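Local structure of CLIP-associating protein (Drosophila melanogaster, 4G3A) at residues 5-16 against 27-35; 47-58 against 69-80. The protein tracks microtubule plus ends and stabilises dynamic microtubules during mitotic spindle formation, this chain being its N-terminal TOG domain of HEAT-repeat helix pairs. All blocks are in the same frame, centred on the assembly; numbering follows the deposited sequence.

Contact 1 (5-16 against 27-35); sequences KPSDLDGFIQQM and LAEDLVTFL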
loop_
_atom_site.group_PDB
_atom_site.type_symbol
_atom_site.label_atom_id
_atom_site.label_comp_id
_atom_site.label_asym_id
_atom_site.label_seq_id
_atom_site.Cartn_x
_atom_site.Cartn_y
_atom_site.Cartn_z
ATOM N N LYS A 5 18.901 -22.455 -7.841
ATOM C CA LYS A 5 18.946 -23.423 -8.930
ATOM C C LYS A 5 18.394 -22.875 -10.249
ATOM O O LYS A 5 19.137 -22.765 -11.226
ATOM C CB LYS A 5 18.216 -24.717 -8.550
ATOM C CG LYS A 5 18.977 -25.608 -7.591
ATOM C CD LYS A 5 18.284 -26.947 -7.411
ATOM C CE LYS A 5 16.827 -26.754 -7.049
ATOM N NZ LYS A 5 16.259 -27.948 -6.367
ATOM N N PRO A 6 17.093 -22.517 -10.278
ATOM C CA PRO A 6 16.369 -22.257 -11.533
ATOM C C PRO A 6 17.056 -21.246 -12.449
ATOM O O PRO A 6 17.687 -20.308 -11.972
ATOM C CB PRO A 6 15.016 -21.719 -11.052
ATOM C CG PRO A 6 14.861 -22.267 -9.680
ATOM C CD PRO A 6 16.238 -22.286 -9.099
ATOM N N SER A 7 16.918 -21.437 -13.758
ATOM C CA SER A 7 17.619 -20.609 -14.738
ATOM C C SER A 7 16.665 -19.671 -15.469
ATOM O O SER A 7 17.083 -18.656 -16.046
ATOM C CB SER A 7 18.365 -21.494 -15.741
ATOM O OG SER A 7 17.499 -22.464 -16.304
ATOM N N ASP A 8 15.381 -20.006 -15.449
ATOM C CA ASP A 8 14.377 -19.119 -16.032
ATOM C C ASP A 8 13.053 -19.180 -15.282
ATOM O O ASP A 8 12.884 -19.974 -14.353
ATOM C CB ASP A 8 14.165 -19.438 -17.511
ATOM C CG ASP A 8 13.709 -20.855 -17.736
ATOM O OD1 ASP A 8 13.699 -21.297 -18.903
ATOM O OD2 ASP A 8 13.367 -21.529 -16.743
ATOM N N LEU A 9 12.113 -18.338 -15.693
ATOM C CA LEU A 9 10.819 -18.276 -15.019
ATOM C C LEU A 9 10.112 -19.632 -14.948
ATOM O O LEU A 9 9.614 -20.024 -13.892
ATOM C CB LEU A 9 9.920 -17.244 -15.695
ATOM C CG LEU A 9 9.764 -15.900 -14.989
ATOM C CD1 LEU A 9 8.358 -15.793 -14.456
ATOM C CD2 LEU A 9 10.776 -15.737 -13.865
ATOM N N ASP A 10 10.081 -20.352 -16.065
ATOM C CA ASP A 10 9.419 -21.651 -16.100
ATOM C C ASP A 10 10.000 -22.590 -15.049
ATOM O O ASP A 10 9.269 -23.339 -14.398
ATOM C CB ASP A 10 9.517 -22.271 -17.497
ATOM C CG ASP A 10 8.501 -21.687 -18.461
ATOM O OD1 ASP A 10 7.346 -21.462 -18.036
ATOM O OD2 ASP A 10 8.852 -21.460 -19.638
ATOM N N GLY A 11 11.318 -22.535 -14.881
ATOM C CA GLY A 11 11.994 -23.302 -13.851
ATOM C C GLY A 11 11.498 -22.983 -12.448
ATOM O O GLY A 11 11.255 -23.890 -11.653
ATOM N N PHE A 12 11.357 -21.695 -12.132
ATOM C CA PHE A 12 10.829 -21.300 -10.833
ATOM C C PHE A 12 9.401 -21.812 -10.667
ATOM O O PHE A 12 9.061 -22.418 -9.654
ATOM C CB PHE A 12 10.851 -19.772 -10.663
ATOM C CG PHE A 12 12.201 -19.220 -10.294
ATOM C CD1 PHE A 12 12.670 -19.317 -8.993
ATOM C CD2 PHE A 12 12.994 -18.595 -11.244
ATOM C CE1 PHE A 12 13.914 -18.810 -8.649
ATOM C CE2 PHE A 12 14.237 -18.085 -10.908
ATOM C CZ PHE A 12 14.698 -18.195 -9.609
ATOM N N ILE A 13 8.567 -21.559 -11.670
ATOM C CA ILE A 13 7.161 -21.943 -11.620
ATOM C C ILE A 13 6.989 -23.440 -11.336
ATOM O O ILE A 13 6.176 -23.834 -10.503
ATOM C CB ILE A 13 6.447 -21.588 -12.935
ATOM C CG1 ILE A 13 6.409 -20.068 -13.129
ATOM C CG2 ILE A 13 5.044 -22.180 -12.955
ATOM C CD1 ILE A 13 6.231 -19.638 -14.574
ATOM N N GLN A 14 7.765 -24.268 -12.025
ATOM C CA GLN A 14 7.639 -25.715 -11.875
ATOM C C GLN A 14 7.991 -26.194 -10.467
ATOM O O GLN A 14 7.332 -27.076 -9.919
ATOM C CB GLN A 14 8.495 -26.433 -12.924
ATOM C CG GLN A 14 8.033 -26.182 -14.351
ATOM C CD GLN A 14 9.130 -26.394 -15.374
ATOM O OE1 GLN A 14 10.305 -26.528 -15.026
ATOM N NE2 GLN A 14 8.752 -26.421 -16.649
ATOM N N GLN A 15 9.017 -25.590 -9.879
ATOM C CA GLN A 15 9.566 -26.066 -8.618
ATOM C C GLN A 15 8.848 -25.511 -7.393
ATOM O O GLN A 15 9.035 -26.009 -6.283
ATOM C CB GLN A 15 11.049 -25.720 -8.546
ATOM C CG GLN A 15 11.871 -26.721 -7.772
ATOM C CD GLN A 15 13.303 -26.268 -7.594
ATOM O OE1 GLN A 15 13.916 -25.718 -8.514
ATOM N NE2 GLN A 15 13.847 -26.492 -6.401
HETATM N N MSE A 16 8.035 -24.477 -7.598
HETATM C CA MSE A 16 7.316 -23.823 -6.506
HETATM C C MSE A 16 6.284 -24.707 -5.804
HETATM O O MSE A 16 6.273 -24.788 -4.577
HETATM C CB MSE A 16 6.664 -22.516 -6.986
HETATM C CG MSE A 16 7.578 -21.307 -6.895
HETATM SE SE MSE A 16 7.043 -19.823 -8.047
HETATM C CE MSE A 16 5.880 -18.805 -6.830
ATOM N N LEU A 27 14.318 -20.472 -2.826
ATOM C CA LEU A 27 13.591 -20.239 -4.061
ATOM C C LEU A 27 13.025 -18.809 -4.082
ATOM O O LEU A 27 13.167 -18.082 -5.069
ATOM C CB LEU A 27 12.466 -21.268 -4.167
ATOM C CG LEU A 27 11.982 -21.737 -5.533
ATOM C CD1 LEU A 27 13.162 -21.951 -6.469
ATOM C CD2 LEU A 27 11.191 -23.027 -5.379
ATOM N N ALA A 28 12.400 -18.405 -2.981
ATOM C CA ALA A 28 11.831 -17.060 -2.887
ATOM C C ALA A 28 12.907 -15.994 -3.061
ATOM O O ALA A 28 12.736 -15.052 -3.831
ATOM C CB ALA A 28 11.104 -16.875 -1.566
ATOM N N GLU A 29 14.023 -16.152 -2.356
ATOM C CA GLU A 29 15.100 -15.175 -2.433
ATOM C C GLU A 29 15.662 -15.102 -3.848
ATOM O O GLU A 29 15.930 -14.021 -4.367
ATOM C CB GLU A 29 16.209 -15.513 -1.437
ATOM C CG GLU A 29 17.134 -14.344 -1.121
ATOM C CD GLU A 29 18.385 -14.773 -0.376
ATOM O OE1 GLU A 29 18.400 -15.900 0.164
ATOM O OE2 GLU A 29 19.353 -13.983 -0.334
ATOM N N ASP A 30 15.833 -16.260 -4.478
ATOM C CA ASP A 30 16.406 -16.307 -5.817
ATOM C C ASP A 30 15.458 -15.755 -6.869
ATOM O O ASP A 30 15.887 -15.068 -7.794
ATOM C CB ASP A 30 16.821 -17.732 -6.172
ATOM C CG ASP A 30 17.973 -18.226 -5.324
ATOM O OD1 ASP A 30 18.759 -17.377 -4.847
ATOM O OD2 ASP A 30 18.089 -19.459 -5.137
ATOM N N LEU A 31 14.170 -16.057 -6.724
ATOM C CA LEU A 31 13.149 -15.500 -7.609
ATOM C C LEU A 31 13.259 -13.975 -7.629
ATOM O O LEU A 31 13.356 -13.361 -8.694
ATOM C CB LEU A 31 11.747 -15.933 -7.157
ATOM C CG LEU A 31 10.572 -15.889 -8.148
ATOM C CD1 LEU A 31 9.238 -15.953 -7.424
ATOM C CD2 LEU A 31 10.617 -14.652 -8.961
ATOM N N VAL A 32 13.250 -13.363 -6.450
ATOM C CA VAL A 32 13.386 -11.910 -6.362
ATOM C C VAL A 32 14.686 -11.423 -7.022
ATOM O O VAL A 32 14.679 -10.490 -7.825
ATOM C CB VAL A 32 13.305 -11.415 -4.905
ATOM C CG1 VAL A 32 13.581 -9.924 -4.844
ATOM C CG2 VAL A 32 11.937 -11.728 -4.315
ATOM N N THR A 33 15.799 -12.073 -6.698
ATOM C CA THR A 33 17.073 -11.735 -7.321
ATOM C C THR A 33 16.974 -11.801 -8.840
ATOM O O THR A 33 17.431 -10.901 -9.544
ATOM C CB THR A 33 18.189 -12.676 -6.856
ATOM O OG1 THR A 33 18.437 -12.464 -5.461
ATOM C CG2 THR A 33 19.466 -12.417 -7.642
ATOM N N PHE A 34 16.368 -12.870 -9.335
ATOM C CA PHE A 34 16.224 -13.083 -10.769
ATOM C C PHE A 34 15.452 -11.943 -11.423
ATOM O O PHE A 34 15.914 -11.346 -12.391
ATOM C CB PHE A 34 15.509 -14.414 -11.031
ATOM C CG PHE A 34 15.300 -14.715 -12.487
ATOM C CD1 PHE A 34 16.226 -15.474 -13.191
ATOM C CD2 PHE A 34 14.179 -14.242 -13.154
ATOM C CE1 PHE A 34 16.040 -15.756 -14.537
ATOM C CE2 PHE A 34 13.984 -14.518 -14.499
ATOM C CZ PHE A 34 14.914 -15.282 -15.190
ATOM N N LEU A 35 14.269 -11.648 -10.885
ATOM C CA LEU A 35 13.405 -10.607 -11.436
ATOM C C LEU A 35 14.009 -9.213 -11.293
ATOM O O LEU A 35 13.673 -8.303 -12.056
ATOM C CB LEU A 35 12.033 -10.640 -10.750
ATOM C CG LEU A 35 11.194 -11.898 -10.978
ATOM C CD1 LEU A 35 9.907 -11.812 -10.187
ATOM C CD2 LEU A 35 10.895 -12.093 -12.450
HETATM O O HOH W 1 16.808 -22.024 -5.488
#
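Phe12 and Phe34 meet in an offset edge-to-face pair at the heart of an antiparallel helix-helix contact, which joins helix 9-18 to helix 21-36 at the N-terminal end of this HEAT-repeat array. The edge of Phe12 is directed to the face of Phe34, with centroids 5.6 Å apart and planes at 62°. Phe12 is a knob in a hole formed by Leu27, Asp30, Leu31 and Phe34. Its CG stands anti to its own carbonyl carbon (chi1 -80°), and from there the ring reaches the backbone of the partner helix: CA of Leu31 lies over one face, 4.0 Å from the centroid, as a CH-pi contact. Pro6 CB covers the opposite face, so the ring is sandwiched between the partner helix and the lead-in to its own. Pro6 also bridges the gap itself, its CG lying 3.6 Å from CD1 of Leu27, a methyl that touches Phe12 CD1 as well. At the other end, CD2 of Leu9 packs 3.5 Å from CE2 of Phe34. The axes stay 11.1 Å apart, a spacing in keeping with two aromatic rings between them. Polar chemistry keeps to the margins. One water accepts from Lys5 N and donates to Asp30 OD2, while Asp8 caps helix 9-18, its OD2 accepting from Gly11 N at 2.9 Å. On the inner side, helix 47-58 packs against Leu9 and Met16 through Leu50, Leu54 and Trp57, and helix 63-80 meets Leu35 through Glu75 and Leu76.

Contact 2 (47-58 against 69-80); sequences MGFLIDGLMPWL and SLEAFSELIKRL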
loop_
_atom_site.group_PDB
_atom_site.type_symbol
_atom_site.label_atom_id
_atom_site.label_comp_id
_atom_site.label_asym_id
_atom_site.label_seq_id
_atom_site.Cartn_x
_atom_site.Cartn_y
_atom_site.Cartn_z
HETATM N N MSE A 47 2.349 -16.278 -17.663
HETATM C CA MSE A 47 2.641 -15.425 -16.510
HETATM C C MSE A 47 1.674 -15.688 -15.361
HETATM O O MSE A 47 2.055 -15.633 -14.193
HETATM C CB MSE A 47 2.604 -13.955 -16.923
HETATM C CG MSE A 47 2.818 -12.973 -15.782
HETATM SE SE MSE A 47 4.509 -13.233 -14.836
HETATM C CE MSE A 47 5.744 -12.665 -16.235
ATOM N N GLY A 48 0.425 -15.991 -15.701
ATOM C CA GLY A 48 -0.585 -16.309 -14.709
ATOM C C GLY A 48 -0.154 -17.433 -13.788
ATOM O O GLY A 48 -0.507 -17.456 -12.611
ATOM N N PHE A 49 0.622 -18.371 -14.323
ATOM C CA PHE A 49 1.127 -19.481 -13.523
ATOM C C PHE A 49 2.041 -18.996 -12.403
ATOM O O PHE A 49 2.034 -19.545 -11.303
ATOM C CB PHE A 49 1.880 -20.491 -14.391
ATOM C CG PHE A 49 0.990 -21.395 -15.189
ATOM C CD1 PHE A 49 -0.022 -22.114 -14.575
ATOM C CD2 PHE A 49 1.185 -21.550 -16.551
ATOM C CE1 PHE A 49 -0.834 -22.955 -15.309
ATOM C CE2 PHE A 49 0.377 -22.390 -17.290
ATOM C CZ PHE A 49 -0.634 -23.094 -16.668
ATOM N N LEU A 50 2.843 -17.975 -12.689
ATOM C CA LEU A 50 3.722 -17.429 -11.664
ATOM C C LEU A 50 2.895 -16.686 -10.628
ATOM O O LEU A 50 3.143 -16.802 -9.427
ATOM C CB LEU A 50 4.781 -16.508 -12.265
ATOM C CG LEU A 50 5.686 -15.866 -11.209
ATOM C CD1 LEU A 50 6.368 -16.938 -10.373
ATOM C CD2 LEU A 50 6.711 -14.949 -11.852
ATOM N N ILE A 51 1.909 -15.931 -11.103
ATOM C CA ILE A 51 0.994 -15.205 -10.218
ATOM C C ILE A 51 0.287 -16.156 -9.269
ATOM O O ILE A 51 0.245 -15.922 -8.063
ATOM C CB ILE A 51 -0.070 -14.438 -11.005
ATOM C CG1 ILE A 51 0.597 -13.440 -11.949
ATOM C CG2 ILE A 51 -1.050 -13.743 -10.044
ATOM C CD1 ILE A 51 1.450 -12.385 -11.232
ATOM N N ASP A 52 -0.257 -17.237 -9.823
ATOM C CA ASP A 52 -0.944 -18.242 -9.026
ATOM C C ASP A 52 0.014 -18.836 -7.999
ATOM O O ASP A 52 -0.364 -19.072 -6.851
ATOM C CB ASP A 52 -1.515 -19.347 -9.917
ATOM C CG ASP A 52 -2.540 -18.830 -10.917
ATOM O OD1 ASP A 52 -3.126 -17.752 -10.678
ATOM O OD2 ASP A 52 -2.758 -19.510 -11.943
ATOM N N GLY A 53 1.255 -19.064 -8.417
ATOM C CA GLY A 53 2.260 -19.653 -7.546
ATOM C C GLY A 53 2.629 -18.768 -6.368
ATOM O O GLY A 53 2.888 -19.257 -5.269
ATOM N N LEU A 54 2.665 -17.460 -6.597
ATOM C CA LEU A 54 3.050 -16.521 -5.553
ATOM C C LEU A 54 1.967 -16.410 -4.474
ATOM O O LEU A 54 2.247 -16.048 -3.330
ATOM C CB LEU A 54 3.320 -15.138 -6.158
ATOM C CG LEU A 54 4.572 -15.004 -7.022
ATOM C CD1 LEU A 54 4.576 -13.678 -7.758
ATOM C CD2 LEU A 54 5.821 -15.150 -6.170
HETATM N N MSE A 55 0.733 -16.726 -4.850
HETATM C CA MSE A 55 -0.423 -16.480 -3.990
HETATM C C MSE A 55 -0.382 -17.211 -2.642
HETATM O O MSE A 55 -0.634 -16.600 -1.607
HETATM C CB MSE A 55 -1.729 -16.743 -4.743
HETATM C CG MSE A 55 -2.003 -15.723 -5.837
HETATM SE SE MSE A 55 -2.046 -13.887 -5.135
HETATM C CE MSE A 55 -3.339 -14.193 -3.709
ATOM N N PRO A 56 -0.063 -18.518 -2.647
ATOM C CA PRO A 56 0.092 -19.218 -1.364
ATOM C C PRO A 56 1.219 -18.645 -0.499
ATOM O O PRO A 56 1.148 -18.722 0.726
ATOM C CB PRO A 56 0.418 -20.655 -1.787
ATOM C CG PRO A 56 -0.216 -20.795 -3.123
ATOM C CD PRO A 56 -0.064 -19.453 -3.787
ATOM N N TRP A 57 2.253 -18.096 -1.126
ATOM C CA TRP A 57 3.335 -17.464 -0.385
ATOM C C TRP A 57 2.798 -16.186 0.274
ATOM O O TRP A 57 2.989 -15.937 1.467
ATOM C CB TRP A 57 4.476 -17.097 -1.337
ATOM C CG TRP A 57 5.265 -18.265 -1.887
ATOM C CD1 TRP A 57 4.963 -19.592 -1.779
ATOM C CD2 TRP A 57 6.492 -18.192 -2.628
ATOM N NE1 TRP A 57 5.926 -20.351 -2.411
ATOM C CE2 TRP A 57 6.876 -19.515 -2.937
ATOM C CE3 TRP A 57 7.304 -17.135 -3.060
ATOM C CZ2 TRP A 57 8.033 -19.807 -3.655
ATOM C CZ3 TRP A 57 8.455 -17.429 -3.774
ATOM C CH2 TRP A 57 8.807 -18.754 -4.067
ATOM N N LEU A 58 2.130 -15.368 -0.524
ATOM C CA LEU A 58 1.616 -14.095 -0.039
ATOM C C LEU A 58 0.572 -14.315 1.053
ATOM O O LEU A 58 0.622 -13.678 2.102
ATOM C CB LEU A 58 1.005 -13.307 -1.190
ATOM C CG LEU A 58 0.332 -11.989 -0.813
ATOM C CD1 LEU A 58 1.364 -11.039 -0.255
ATOM C CD2 LEU A 58 -0.357 -11.403 -2.024
ATOM N N SER A 69 7.343 -12.727 -1.688
ATOM C CA SER A 69 6.294 -12.675 -2.698
ATOM C C SER A 69 5.876 -11.227 -3.008
ATOM O O SER A 69 5.646 -10.880 -4.167
ATOM C CB SER A 69 5.085 -13.504 -2.275
ATOM O OG SER A 69 4.361 -12.859 -1.247
ATOM N N LEU A 70 5.786 -10.389 -1.976
ATOM C CA LEU A 70 5.503 -8.957 -2.164
ATOM C C LEU A 70 6.607 -8.298 -2.994
ATOM O O LEU A 70 6.343 -7.583 -3.956
ATOM C CB LEU A 70 5.387 -8.245 -0.815
ATOM C CG LEU A 70 4.177 -8.578 0.059
ATOM C CD1 LEU A 70 4.384 -8.068 1.472
ATOM C CD2 LEU A 70 2.902 -7.997 -0.543
ATOM N N GLU A 71 7.851 -8.558 -2.617
ATOM C CA GLU A 71 8.993 -8.104 -3.396
ATOM C C GLU A 71 8.953 -8.657 -4.822
ATOM O O GLU A 71 9.303 -7.960 -5.777
ATOM C CB GLU A 71 10.293 -8.506 -2.695
ATOM C CG GLU A 71 10.511 -7.776 -1.367
ATOM C CD GLU A 71 11.761 -8.238 -0.626
ATOM O OE1 GLU A 71 11.651 -8.550 0.576
ATOM O OE2 GLU A 71 12.848 -8.292 -1.236
ATOM N N ALA A 72 8.510 -9.903 -4.967
ATOM C CA ALA A 72 8.423 -10.513 -6.287
ATOM C C ALA A 72 7.371 -9.789 -7.102
ATOM O O ALA A 72 7.580 -9.500 -8.282
ATOM C CB ALA A 72 8.092 -11.993 -6.184
ATOM N N PHE A 73 6.232 -9.501 -6.472
ATOM C CA PHE A 73 5.178 -8.779 -7.156
ATOM C C PHE A 73 5.690 -7.389 -7.541
ATOM O O PHE A 73 5.424 -6.909 -8.637
ATOM C CB PHE A 73 3.904 -8.701 -6.296
ATOM C CG PHE A 73 3.038 -9.945 -6.362
ATOM C CD1 PHE A 73 2.615 -10.451 -7.582
ATOM C CD2 PHE A 73 2.622 -10.583 -5.203
ATOM C CE1 PHE A 73 1.812 -11.588 -7.653
ATOM C CE2 PHE A 73 1.820 -11.728 -5.261
ATOM C CZ PHE A 73 1.416 -12.229 -6.489
ATOM N N SER A 74 6.417 -6.734 -6.644
ATOM C CA SER A 74 6.973 -5.427 -6.984
ATOM C C SER A 74 7.821 -5.508 -8.260
ATOM O O SER A 74 7.728 -4.642 -9.137
ATOM C CB SER A 74 7.784 -4.853 -5.818
ATOM O OG SER A 74 6.937 -4.172 -4.901
ATOM N N GLU A 75 8.638 -6.555 -8.371
ATOM C CA GLU A 75 9.492 -6.713 -9.552
ATOM C C GLU A 75 8.688 -6.966 -10.831
ATOM O O GLU A 75 8.997 -6.404 -11.878
ATOM C CB GLU A 75 10.549 -7.806 -9.330
ATOM C CG GLU A 75 11.536 -7.460 -8.230
ATOM C CD GLU A 75 12.167 -6.086 -8.419
ATOM O OE1 GLU A 75 12.546 -5.744 -9.566
ATOM O OE2 GLU A 75 12.278 -5.341 -7.420
ATOM N N LEU A 76 7.644 -7.786 -10.739
ATOM C CA LEU A 76 6.735 -7.992 -11.873
ATOM C C LEU A 76 6.027 -6.697 -12.270
ATOM O O LEU A 76 5.868 -6.401 -13.460
ATOM C CB LEU A 76 5.693 -9.070 -11.553
ATOM C CG LEU A 76 6.224 -10.490 -11.337
ATOM C CD1 LEU A 76 5.159 -11.383 -10.713
ATOM C CD2 LEU A 76 6.725 -11.082 -12.648
ATOM N N ILE A 77 5.601 -5.925 -11.270
ATOM C CA ILE A 77 4.967 -4.643 -11.539
ATOM C C ILE A 77 5.931 -3.755 -12.314
ATOM O O ILE A 77 5.553 -3.143 -13.308
ATOM C CB ILE A 77 4.558 -3.927 -10.239
ATOM C CG1 ILE A 77 3.372 -4.634 -9.591
ATOM C CG2 ILE A 77 4.205 -2.473 -10.506
ATOM C CD1 ILE A 77 3.266 -4.335 -8.124
ATOM N N LYS A 78 7.177 -3.680 -11.850
ATOM C CA LYS A 78 8.181 -2.863 -12.524
ATOM C C LYS A 78 8.406 -3.305 -13.967
ATOM O O LYS A 78 8.526 -2.470 -14.860
ATOM C CB LYS A 78 9.499 -2.884 -11.756
ATOM C CG LYS A 78 9.430 -2.198 -10.418
ATOM C CD LYS A 78 10.713 -2.406 -9.662
ATOM C CE LYS A 78 10.512 -2.166 -8.187
ATOM N NZ LYS A 78 11.782 -2.434 -7.462
ATOM N N ARG A 79 8.447 -4.614 -14.198
ATOM C CA ARG A 79 8.662 -5.142 -15.546
ATOM C C ARG A 79 7.411 -5.073 -16.410
ATOM O O ARG A 79 7.502 -4.855 -17.619
ATOM C CB ARG A 79 9.118 -6.600 -15.498
ATOM C CG ARG A 79 10.477 -6.817 -14.902
ATOM C CD ARG A 79 10.832 -8.269 -15.008
ATOM N NE ARG A 79 12.196 -8.525 -14.568
ATOM C CZ ARG A 79 13.215 -8.756 -15.387
ATOM N NH1 ARG A 79 13.034 -8.772 -16.705
ATOM N NH2 ARG A 79 14.418 -8.974 -14.882
ATOM N N LEU A 80 6.250 -5.284 -15.794
ATOM C CA LEU A 80 5.000 -5.423 -16.544
ATOM C C LEU A 80 4.255 -4.112 -16.745
ATOM O O LEU A 80 3.505 -3.959 -17.709
ATOM C CB LEU A 80 4.074 -6.423 -15.857
ATOM C CG LEU A 80 4.108 -7.855 -16.381
ATOM C CD1 LEU A 80 5.535 -8.326 -16.538
ATOM C CD2 LEU A 80 3.326 -8.773 -15.461
#
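Met47, a selenomethionine, starts the row of contacts along helix 47-58, its SE lying 3.8 Å from CD2 of Leu76. The same methyl of Leu76 is met by Leu50 CD2, while its other branch, CD1, turns to Ile51 and Leu54; Leu76 is thus a knob in the hole made by these four residues. Ile51 uses a single atom for two partners: CD1 sits at the edge of the Phe73 ring, near its plane and 3.7 Å from CE1, and also touches Leu76. Leu54 answers as a knob among Ser69, Ala72, Phe73 and Leu76. Its CD1 lies over one face of the Phe73 ring, 3.8 Å from the centroid and 22° off the normal, and its CD2 leans on Ala72 CB. Met55, also selenomethionine, adds an oblique Met-aromatic contact, with SE 4.1 Å from Phe73 CZ. At Trp57 the contact narrows to CB against Ser69 CB. Leu58 closes the row where the backbones come nearest, its CA 5.6 Å from that of Ser69. The two methyls of Leu58 part company: CD2 goes to Phe73, whereas CD1 presses on Leu70 CD2 at 3.4 Å, tight for two carbons. Ser69 OG lies against CA and CB of Leu58, but its hydrogen bond is to Ala66 O within its own helix. Reciprocal knobs-into-holes packing of two antiparallel helices, their directions 148° apart, is the helical hairpin of a HEAT repeat, here HEAT repeat 1 of the TOG domain.

Both contacts join antiparallel helices that are neighbours in the chain, and they lie in series, with centres about 11 Å apart. Contact 2 is buried and nearer the centre of the folded chain, its own centre about 15 Å from it against about 25 Å for contact 1, which is only partly buried. Their chemistry follows: contact 1 centres on an aromatic pair and has water and charge at its margin, whereas contact 2 is almost wholly apolar, with Ser69 the one polar side chain that touches across it. The two hairpins stack directly, through Met16 CE on Gly53 and Ala28 on Trp57, and a probable hydrogen bond joins Arg79 NE to Leu35 O, 2.9 Å apart.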